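Local coordinates for protein type I modular polyketide synthase (Streptomyces albus subsp. albus, PDB 6IYT) that probably selects an ethylmalonyl extender unit from its coenzyme A thioester and loads it onto the acyl carrier protein during salinomycin assembly, at residues S48-G53 with A86-R91; Y79-T84 with V459-Y464; P109-V114 with A438-V443. One frame throughout, in Å; residues are numbered along the deposited sequence.

Overall arrangement
Strand 43-49 opens contact 1, which closes at residues 86-91 after the chain has run through helices 52-67 and 74-84, a helical excursion that returns to the sheet on strand 90-96. Before that loop is shut, helix 74-84 has opened contact 2, which waits almost to the C terminus for residues 459-464, so contacts 1 and 2 cross. Contact 3 opens later, on strand 111-114, and closes at 438-443; its whole span falls within that of contact 2. Together they pair the first two strands of a small three-stranded sheet, fasten the end of helix 428-439 to its edge, and lay the C-terminal tail over its helices. Tyr464 and Arg91 link contact 1 to its neighbours.

Contact 1: S48-G53 with A86-R91; sequences SAKSAG and AAFEHR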
loop_
_atom_site.group_PDB
_atom_site.type_symbol
_atom_site.label_atom_id
_atom_site.label_comp_id
_atom_site.label_asym_id
_atom_site.label_seq_id
_atom_site.Cartn_x
_atom_site.Cartn_y
_atom_site.Cartn_z
ATOM N N SER A 48 -7.103 7.493 -25.060
ATOM C CA SER A 48 -8.027 8.411 -24.437
ATOM C C SER A 48 -8.750 9.250 -25.458
ATOM O O SER A 48 -8.296 9.398 -26.610
ATOM C CB SER A 48 -7.315 9.325 -23.431
ATOM O OG SER A 48 -6.421 10.216 -24.079
ATOM N N ALA A 49 -9.914 9.717 -25.062
ATOM C CA ALA A 49 -10.795 10.507 -25.951
ATOM C C ALA A 49 -11.744 11.322 -25.088
ATOM O O ALA A 49 -11.638 11.308 -23.873
ATOM C CB ALA A 49 -11.573 9.585 -26.860
ATOM N N LYS A 50 -12.620 12.112 -25.723
ATOM C CA LYS A 50 -13.415 13.107 -24.987
ATOM C C LYS A 50 -14.802 12.606 -24.623
ATOM O O LYS A 50 -15.518 13.256 -23.869
ATOM C CB LYS A 50 -13.545 14.389 -25.797
ATOM C CG LYS A 50 -12.215 15.005 -26.129
ATOM C CD LYS A 50 -12.412 16.283 -26.884
ATOM C CE LYS A 50 -11.161 16.709 -27.608
ATOM N NZ LYS A 50 -11.248 18.171 -27.897
ATOM N N SER A 51 -15.157 11.435 -25.100
ATOM C CA SER A 51 -16.447 10.815 -24.747
ATOM C C SER A 51 -16.334 9.305 -24.792
ATOM O O SER A 51 -15.397 8.763 -25.375
ATOM C CB SER A 51 -17.557 11.284 -25.715
ATOM O OG SER A 51 -17.486 10.556 -26.940
ATOM N N ALA A 52 -17.352 8.614 -24.269
ATOM C CA ALA A 52 -17.399 7.145 -24.350
ATOM C C ALA A 52 -17.319 6.655 -25.776
ATOM O O ALA A 52 -16.640 5.665 -26.062
ATOM C CB ALA A 52 -18.665 6.617 -23.695
ATOM N N GLY A 53 -18.118 7.263 -26.668
ATOM C CA GLY A 53 -18.089 6.870 -28.074
ATOM C C GLY A 53 -16.785 7.231 -28.745
ATOM O O GLY A 53 -16.367 6.572 -29.677
ATOM N N ALA A 86 -2.151 13.449 -26.424
ATOM C CA ALA A 86 -2.824 14.063 -25.263
ATOM C C ALA A 86 -3.617 13.023 -24.463
ATOM O O ALA A 86 -4.334 12.195 -25.036
ATOM C CB ALA A 86 -3.751 15.185 -25.719
ATOM N N ALA A 87 -3.626 13.186 -23.144
ATOM C CA ALA A 87 -4.561 12.459 -22.291
ATOM C C ALA A 87 -5.873 13.245 -22.119
ATOM O O ALA A 87 -5.991 14.089 -21.225
ATOM C CB ALA A 87 -3.936 12.185 -20.941
ATOM N N PHE A 88 -6.905 12.815 -22.842
ATOM C CA PHE A 88 -8.243 13.330 -22.654
ATOM C C PHE A 88 -8.993 12.560 -21.539
ATOM O O PHE A 88 -8.429 11.651 -20.891
ATOM C CB PHE A 88 -9.007 13.241 -23.964
ATOM C CG PHE A 88 -8.403 14.059 -25.067
ATOM C CD1 PHE A 88 -8.111 15.398 -24.868
ATOM C CD2 PHE A 88 -8.129 13.496 -26.303
ATOM C CE1 PHE A 88 -7.460 16.132 -25.857
ATOM C CE2 PHE A 88 -7.560 14.248 -27.321
ATOM C CZ PHE A 88 -7.221 15.570 -27.092
ATOM N N GLU A 89 -10.251 12.940 -21.315
ATOM C CA GLU A 89 -10.998 12.566 -20.103
ATOM C C GLU A 89 -11.349 11.065 -19.992
ATOM O O GLU A 89 -11.307 10.492 -18.886
ATOM C CB GLU A 89 -12.279 13.437 -20.003
ATOM C CG GLU A 89 -13.188 13.148 -18.806
ATOM C CD GLU A 89 -14.420 14.094 -18.721
ATOM O OE1 GLU A 89 -14.853 14.632 -19.756
ATOM O OE2 GLU A 89 -14.998 14.229 -17.627
ATOM N N HIS A 90 -11.780 10.452 -21.091
ATOM C CA HIS A 90 -12.201 9.052 -21.083
ATOM C C HIS A 90 -11.007 8.195 -21.499
ATOM O O HIS A 90 -10.406 8.420 -22.579
ATOM C CB HIS A 90 -13.354 8.828 -22.068
ATOM C CG HIS A 90 -14.637 9.490 -21.659
ATOM N ND1 HIS A 90 -15.725 8.774 -21.216
ATOM C CD2 HIS A 90 -14.948 10.796 -21.485
ATOM C CE1 HIS A 90 -16.686 9.616 -20.861
ATOM N NE2 HIS A 90 -16.234 10.845 -21.003
ATOM N N ARG A 91 -10.679 7.204 -20.679
ATOM C CA ARG A 91 -9.366 6.574 -20.766
ATOM C C ARG A 91 -9.464 5.078 -20.685
ATOM O O ARG A 91 -10.315 4.544 -20.008
ATOM C CB ARG A 91 -8.472 7.112 -19.638
ATOM C CG ARG A 91 -8.163 8.593 -19.760
ATOM C CD ARG A 91 -7.343 9.080 -18.583
ATOM N NE ARG A 91 -7.115 10.492 -18.688
ATOM C CZ ARG A 91 -6.275 11.207 -17.948
ATOM N NH1 ARG A 91 -5.640 10.669 -16.915
ATOM N NH2 ARG A 91 -6.219 12.548 -18.132
HETATM O O HOH W 1 -5.728 10.828 -27.134
HETATM O O HOH W 2 -14.260 15.216 -22.346
#
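Ser48 and Ala49 run antiparallel to Arg91 and His90, the end of one strand against the start of the next. Ala49 and His90 are the hydrogen-bonded pair: Ala49 N reaches His90 O at 2.8 Å, in the plane of that carbonyl, and His90 N returns a bond to Ala49 O of 2.9 Å. Ser48 and Arg91 form the adjoining non-hydrogen-bonded pair, where Ser48 CA makes a CA-H...O contact with His90 O. Because Glu89 and His90 both lie opposite Ala49, the register carries a classic beta bulge.

Phe88, just ahead of the bulge, gives its N-H to Ser48 OG at 2.9 Å; with chi1 at 67° that oxygen sits between the serine's own backbone N and carbonyl carbon. Water 1 adds a second tie, donating to both Ser48 O and Ala86 O. The two strands are 43-49 and 90-96, neighbours in the three-stranded antiparallel sheet of what is probably the ketosynthase-to-acyltransferase linker, a small alpha/beta domain in modular polyketide synthases.

Lys50 stretches over one face of the Phe88 ring with CE 4.1 Å from the ring centroid, 12° off the normal, a CH-pi contact; its NZ lies farther off and adds at most a weak attraction. Ala86 CB touches the opposite face toward the rim, and Tyr464 meets the ring edge-to-face. The His90 ring instead lies under the turn into helix 52-67, with Ser51 C and Ala52 N over one face, while Ser51 OG caps Gly54 N. Water 2 joins Lys50 O to Glu89 OE1. Arg91 NE folds back to Phe88 O at 2.8 Å, nearly straight at 168° and in the guanidinium plane.

Contact 2: Y79-T84 with V459-Y464; sequences YSLAAT and VDLPTY
Leu461 points at helix 74-84 and meets it with one branch. Its CB carries the chain toward the helix, with CG beside the backbone N (chi1 -67°); CG then lies 4.1 Å from Ser80 CB. The tip, CD1, settles into the groove between successive turns: it is 3.6 Å from Ser80 CB and equally close to Thr84 OG1, and it touches Leu81 CD2 at 4.2 Å, where the two leucines cross at a slant. Leu77, one turn back, extends this apolar patch.

Two residues earlier the contact turns polar. Val459 N donates to Ser80 OG at 2.8 Å with a good angle of 155°, and Val459 CG2 packs beside the same oxygen. Ser80 OG is itself bonded to Asp76 O, a turn down its own helix, so the hydroxyl relays the tail onto the helix backbone. Ser80 O is gripped as well: Thr84 N and Thr84 OG1 reach it from opposite faces of the carbonyl plane, the hydroxyl at 2.7 Å.

The extended backbone is held along its length by neighbouring side chains, Asp460 O by His65, Pro462 O by Arg85 and Thr463 O by Arg61. Such an irregular tail, running through Leu-Pro-Thr-Tyr across helices 52-67 and 74-84, is consistent with the post-acyltransferase linker of modular polyketide synthases, which runs back over the acyltransferase and the preceding linker domain toward the ketosynthase.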
loop_
_atom_site.group_PDB
_atom_site.type_symbol
_atom_site.label_atom_id
_atom_site.label_comp_id
_atom_site.label_asym_id
_atom_site.label_seq_id
_atom_site.Cartn_x
_atom_site.Cartn_y
_atom_site.Cartn_z
ATOM N N TYR A 79 4.975 2.939 -26.630
ATOM C CA TYR A 79 5.768 4.118 -26.411
ATOM C C TYR A 79 5.163 5.332 -27.111
ATOM O O TYR A 79 5.030 6.398 -26.521
ATOM C CB TYR A 79 7.205 3.911 -26.887
ATOM C CG TYR A 79 8.016 5.173 -26.780
ATOM C CD1 TYR A 79 8.432 5.664 -25.527
ATOM C CD2 TYR A 79 8.268 5.942 -27.896
ATOM C CE1 TYR A 79 9.083 6.886 -25.419
ATOM C CE2 TYR A 79 8.956 7.138 -27.800
ATOM C CZ TYR A 79 9.329 7.623 -26.568
ATOM O OH TYR A 79 9.963 8.835 -26.493
ATOM N N SER A 80 4.697 5.137 -28.323
ATOM C CA SER A 80 4.184 6.251 -29.113
ATOM C C SER A 80 2.842 6.785 -28.553
ATOM O O SER A 80 2.611 7.990 -28.486
ATOM C CB SER A 80 4.026 5.827 -30.569
ATOM O OG SER A 80 5.285 5.436 -31.116
ATOM N N LEU A 81 1.982 5.874 -28.148
ATOM C CA LEU A 81 0.728 6.240 -27.506
ATOM C C LEU A 81 0.997 7.043 -26.233
ATOM O O LEU A 81 0.236 7.935 -25.894
ATOM C CB LEU A 81 -0.063 4.997 -27.168
ATOM C CG LEU A 81 -0.692 4.294 -28.365
ATOM C CD1 LEU A 81 -1.090 2.909 -27.981
ATOM C CD2 LEU A 81 -1.903 5.074 -28.914
ATOM N N ALA A 82 2.050 6.672 -25.499
ATOM C CA ALA A 82 2.383 7.350 -24.246
ATOM C C ALA A 82 3.017 8.720 -24.495
ATOM O O ALA A 82 2.833 9.633 -23.713
ATOM C CB ALA A 82 3.309 6.479 -23.405
ATOM N N ALA A 83 3.801 8.849 -25.562
ATOM C CA ALA A 83 4.607 10.029 -25.735
ATOM C C ALA A 83 3.868 11.092 -26.550
ATOM O O ALA A 83 4.111 12.264 -26.373
ATOM C CB ALA A 83 5.940 9.670 -26.384
ATOM N N THR A 84 2.994 10.670 -27.468
ATOM C CA THR A 84 2.583 11.542 -28.594
ATOM C C THR A 84 1.105 11.898 -28.550
ATOM O O THR A 84 0.639 12.732 -29.320
ATOM C CB THR A 84 2.922 10.925 -29.991
ATOM O OG1 THR A 84 1.987 9.885 -30.317
ATOM C CG2 THR A 84 4.337 10.355 -30.015
ATOM N N VAL A 459 6.566 5.680 -33.623
ATOM C CA VAL A 459 6.101 5.134 -34.887
ATOM C C VAL A 459 4.785 5.795 -35.260
ATOM O O VAL A 459 4.084 6.329 -34.401
ATOM C CB VAL A 459 5.925 3.606 -34.826
ATOM C CG1 VAL A 459 7.264 2.928 -34.576
ATOM C CG2 VAL A 459 4.916 3.227 -33.755
ATOM N N ASP A 460 4.452 5.757 -36.543
ATOM C CA ASP A 460 3.230 6.384 -37.020
ATOM C C ASP A 460 1.994 5.764 -36.379
ATOM O O ASP A 460 1.898 4.549 -36.214
ATOM C CB ASP A 460 3.150 6.276 -38.545
ATOM C CG ASP A 460 1.944 6.993 -39.119
ATOM O OD1 ASP A 460 0.816 6.728 -38.655
ATOM O OD2 ASP A 460 2.127 7.823 -40.033
ATOM N N LEU A 461 1.052 6.626 -36.016
ATOM C CA LEU A 461 -0.197 6.214 -35.397
ATOM C C LEU A 461 -1.328 6.911 -36.128
ATOM O O LEU A 461 -1.132 7.987 -36.691
ATOM C CB LEU A 461 -0.231 6.627 -33.926
ATOM C CG LEU A 461 0.737 5.965 -32.947
ATOM C CD1 LEU A 461 0.759 6.732 -31.634
ATOM C CD2 LEU A 461 0.348 4.513 -32.716
ATOM N N PRO A 462 -2.523 6.309 -36.125
ATOM C CA PRO A 462 -3.575 7.047 -36.818
ATOM C C PRO A 462 -3.732 8.449 -36.282
ATOM O O PRO A 462 -3.499 8.700 -35.105
ATOM C CB PRO A 462 -4.846 6.212 -36.571
ATOM C CG PRO A 462 -4.474 5.156 -35.596
ATOM C CD PRO A 462 -3.056 5.339 -35.167
ATOM N N THR A 463 -4.122 9.378 -37.137
ATOM C CA THR A 463 -4.390 10.715 -36.647
ATOM C C THR A 463 -5.592 10.609 -35.725
ATOM O O THR A 463 -6.414 9.683 -35.859
ATOM C CB THR A 463 -4.699 11.704 -37.782
ATOM O OG1 THR A 463 -5.726 11.168 -38.600
ATOM C CG2 THR A 463 -3.456 11.966 -38.626
ATOM N N TYR A 464 -5.667 11.488 -34.747
ATOM C CA TYR A 464 -6.765 11.401 -33.783
ATOM C C TYR A 464 -8.144 11.482 -34.484
ATOM O O TYR A 464 -9.053 10.676 -34.198
ATOM C CB TYR A 464 -6.628 12.461 -32.716
ATOM C CG TYR A 464 -7.689 12.389 -31.635
ATOM C CD1 TYR A 464 -7.523 11.566 -30.503
ATOM C CD2 TYR A 464 -8.835 13.160 -31.720
ATOM C CE1 TYR A 464 -8.489 11.510 -29.514
ATOM C CE2 TYR A 464 -9.847 13.053 -30.766
ATOM C CZ TYR A 464 -9.648 12.258 -29.651
ATOM O OH TYR A 464 -10.614 12.194 -28.705
#

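Contact 3: P109-V114 with A438-V443; sequences PDVAGV and AWTRGV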
loop_
_atom_site.group_PDB
_atom_site.type_symbol
_atom_site.label_atom_id
_atom_site.label_comp_id
_atom_site.label_asym_id
_atom_site.label_seq_id
_atom_site.Cartn_x
_atom_site.Cartn_y
_atom_site.Cartn_z
ATOM N N PRO A 109 -10.701 -3.551 -23.157
ATOM C CA PRO A 109 -9.475 -3.169 -22.479
ATOM C C PRO A 109 -9.422 -3.663 -21.038
ATOM O O PRO A 109 -10.457 -3.729 -20.350
ATOM C CB PRO A 109 -9.527 -1.646 -22.511
ATOM C CG PRO A 109 -10.268 -1.355 -23.779
ATOM C CD PRO A 109 -11.325 -2.418 -23.851
ATOM N N ASP A 110 -8.231 -3.842 -20.541
ATOM C CA ASP A 110 -8.037 -4.316 -19.162
ATOM C C ASP A 110 -8.588 -3.347 -18.098
ATOM O O ASP A 110 -9.202 -3.771 -17.115
ATOM C CB ASP A 110 -6.557 -4.606 -18.928
ATOM C CG ASP A 110 -5.994 -5.650 -19.926
ATOM O OD1 ASP A 110 -5.690 -5.273 -21.097
ATOM O OD2 ASP A 110 -5.805 -6.840 -19.534
ATOM N N VAL A 111 -8.401 -2.058 -18.312
ATOM C CA VAL A 111 -8.816 -1.035 -17.360
ATOM C C VAL A 111 -9.383 0.118 -18.157
ATOM O O VAL A 111 -8.806 0.513 -19.190
ATOM C CB VAL A 111 -7.605 -0.515 -16.518
ATOM C CG1 VAL A 111 -8.066 0.471 -15.493
ATOM C CG2 VAL A 111 -6.911 -1.666 -15.819
ATOM N N ALA A 112 -10.510 0.639 -17.712
ATOM C CA ALA A 112 -11.111 1.811 -18.328
ATOM C C ALA A 112 -11.718 2.675 -17.276
ATOM O O ALA A 112 -12.187 2.181 -16.228
ATOM C CB ALA A 112 -12.151 1.418 -19.358
ATOM N N GLY A 113 -11.718 3.967 -17.513
ATOM C CA GLY A 113 -12.286 4.881 -16.550
ATOM C C GLY A 113 -12.408 6.297 -17.069
ATOM O O GLY A 113 -12.092 6.585 -18.218
ATOM N N VAL A 114 -12.912 7.184 -16.225
ATOM C CA VAL A 114 -13.083 8.574 -16.607
ATOM C C VAL A 114 -12.355 9.448 -15.596
ATOM O O VAL A 114 -12.434 9.205 -14.393
ATOM C CB VAL A 114 -14.588 8.953 -16.651
ATOM C CG1 VAL A 114 -14.750 10.417 -16.983
ATOM C CG2 VAL A 114 -15.330 8.087 -17.667
ATOM N N ALA A 438 -5.162 4.017 -11.550
ATOM C CA ALA A 438 -4.958 5.414 -11.116
ATOM C C ALA A 438 -5.133 6.399 -12.288
ATOM O O ALA A 438 -5.856 7.387 -12.184
ATOM C CB ALA A 438 -3.590 5.572 -10.503
ATOM N N TRP A 439 -4.440 6.128 -13.383
ATOM C CA TRP A 439 -4.390 7.068 -14.515
ATOM C C TRP A 439 -5.767 7.213 -15.167
ATOM O O TRP A 439 -6.169 8.325 -15.537
ATOM C CB TRP A 439 -3.374 6.598 -15.551
ATOM C CG TRP A 439 -3.306 7.467 -16.828
ATOM C CD1 TRP A 439 -2.755 8.736 -16.953
ATOM C CD2 TRP A 439 -3.900 7.169 -18.083
ATOM N NE1 TRP A 439 -2.859 9.167 -18.258
ATOM C CE2 TRP A 439 -3.600 8.241 -18.961
ATOM C CE3 TRP A 439 -4.607 6.079 -18.580
ATOM C CZ2 TRP A 439 -4.007 8.240 -20.286
ATOM C CZ3 TRP A 439 -5.005 6.089 -19.907
ATOM C CH2 TRP A 439 -4.674 7.148 -20.747
ATOM N N THR A 440 -6.508 6.113 -15.279
ATOM C CA THR A 440 -7.809 6.194 -15.928
ATOM C C THR A 440 -8.769 6.998 -15.088
ATOM O O THR A 440 -9.771 7.499 -15.613
ATOM C CB THR A 440 -8.442 4.827 -16.237
ATOM O OG1 THR A 440 -8.575 4.082 -15.027
ATOM C CG2 THR A 440 -7.614 4.055 -17.274
ATOM N N ARG A 441 -8.453 7.166 -13.801
ATOM C CA ARG A 441 -9.261 8.025 -12.907
ATOM C C ARG A 441 -8.685 9.427 -12.753
ATOM O O ARG A 441 -9.205 10.229 -11.969
ATOM C CB ARG A 441 -9.406 7.394 -11.518
ATOM C CG ARG A 441 -10.171 6.085 -11.495
ATOM C CD ARG A 441 -11.656 6.270 -11.238
ATOM N NE ARG A 441 -11.951 7.233 -10.171
ATOM C CZ ARG A 441 -12.083 6.925 -8.882
ATOM N NH1 ARG A 441 -11.826 5.701 -8.444
ATOM N NH2 ARG A 441 -12.324 7.885 -8.020
ATOM N N GLY A 442 -7.591 9.723 -13.458
ATOM C CA GLY A 442 -7.145 11.120 -13.610
ATOM C C GLY A 442 -5.802 11.434 -12.970
ATOM O O GLY A 442 -5.362 12.584 -12.968
ATOM N N VAL A 443 -5.141 10.420 -12.431
ATOM C CA VAL A 443 -3.875 10.614 -11.803
ATOM C C VAL A 443 -2.853 10.872 -12.902
ATOM O O VAL A 443 -2.738 10.082 -13.854
ATOM C CB VAL A 443 -3.444 9.386 -10.967
ATOM C CG1 VAL A 443 -1.990 9.514 -10.537
ATOM C CG2 VAL A 443 -4.335 9.228 -9.746
HETATM O O HOH W 3 -10.731 2.829 -13.782
#
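Thr440 sets its side chain against the backbone of strand 111-114. Its CB lies 3.6 Å from Gly113 N, and with no side chain on Gly113 the two CA atoms can approach to 4.7 Å. Val111 comes in roughly at right angles to that approach: CG1, placed opposite the backbone N by chi1 of -177°, touches Thr440 OG1 at 3.7 Å and also lies near CG2. Farther along, Thr440 O lies 3.2 Å from Gly113 C, and Val114 O passes the CA of Arg441. No direct hydrogen bond joins the two segments here; water 3 makes the polar link, donating to Ala112 O at 2.9 Å and to Thr440 OG1 at 2.8 Å.

What fixes this arrangement lies one shell out. Thr440 OG1 is also bonded to Ala436 O in the helix behind it, so the hydroxyl serves both helix and water. Arg91, from the central strand of the sheet, ties the two sides together: its backbone pairs with Gly113, while its guanidinium bonds Trp439 O and makes a cation-pi contact with the Trp439 ring. Arg441 extends the contact beyond the strand, its backbone bonding to that of Ser116 and Val117, and its NH2 reaches Val415 O. Just ahead of the strand, Asp110 forms a salt bridge with Arg429.

The chain then turns sharply. Val443 N bonds Ala438 O at 3.1 Å and Gly442 N bonds Trp439 O at 2.9 Å, with Gly442 at a positive phi of 115°. This is a Schellman motif, closing helix 428-439 where it packs along the edge strand of the antiparallel sheet of the probable ketosynthase-to-acyltransferase linker, at the junction with the acyltransferase domain.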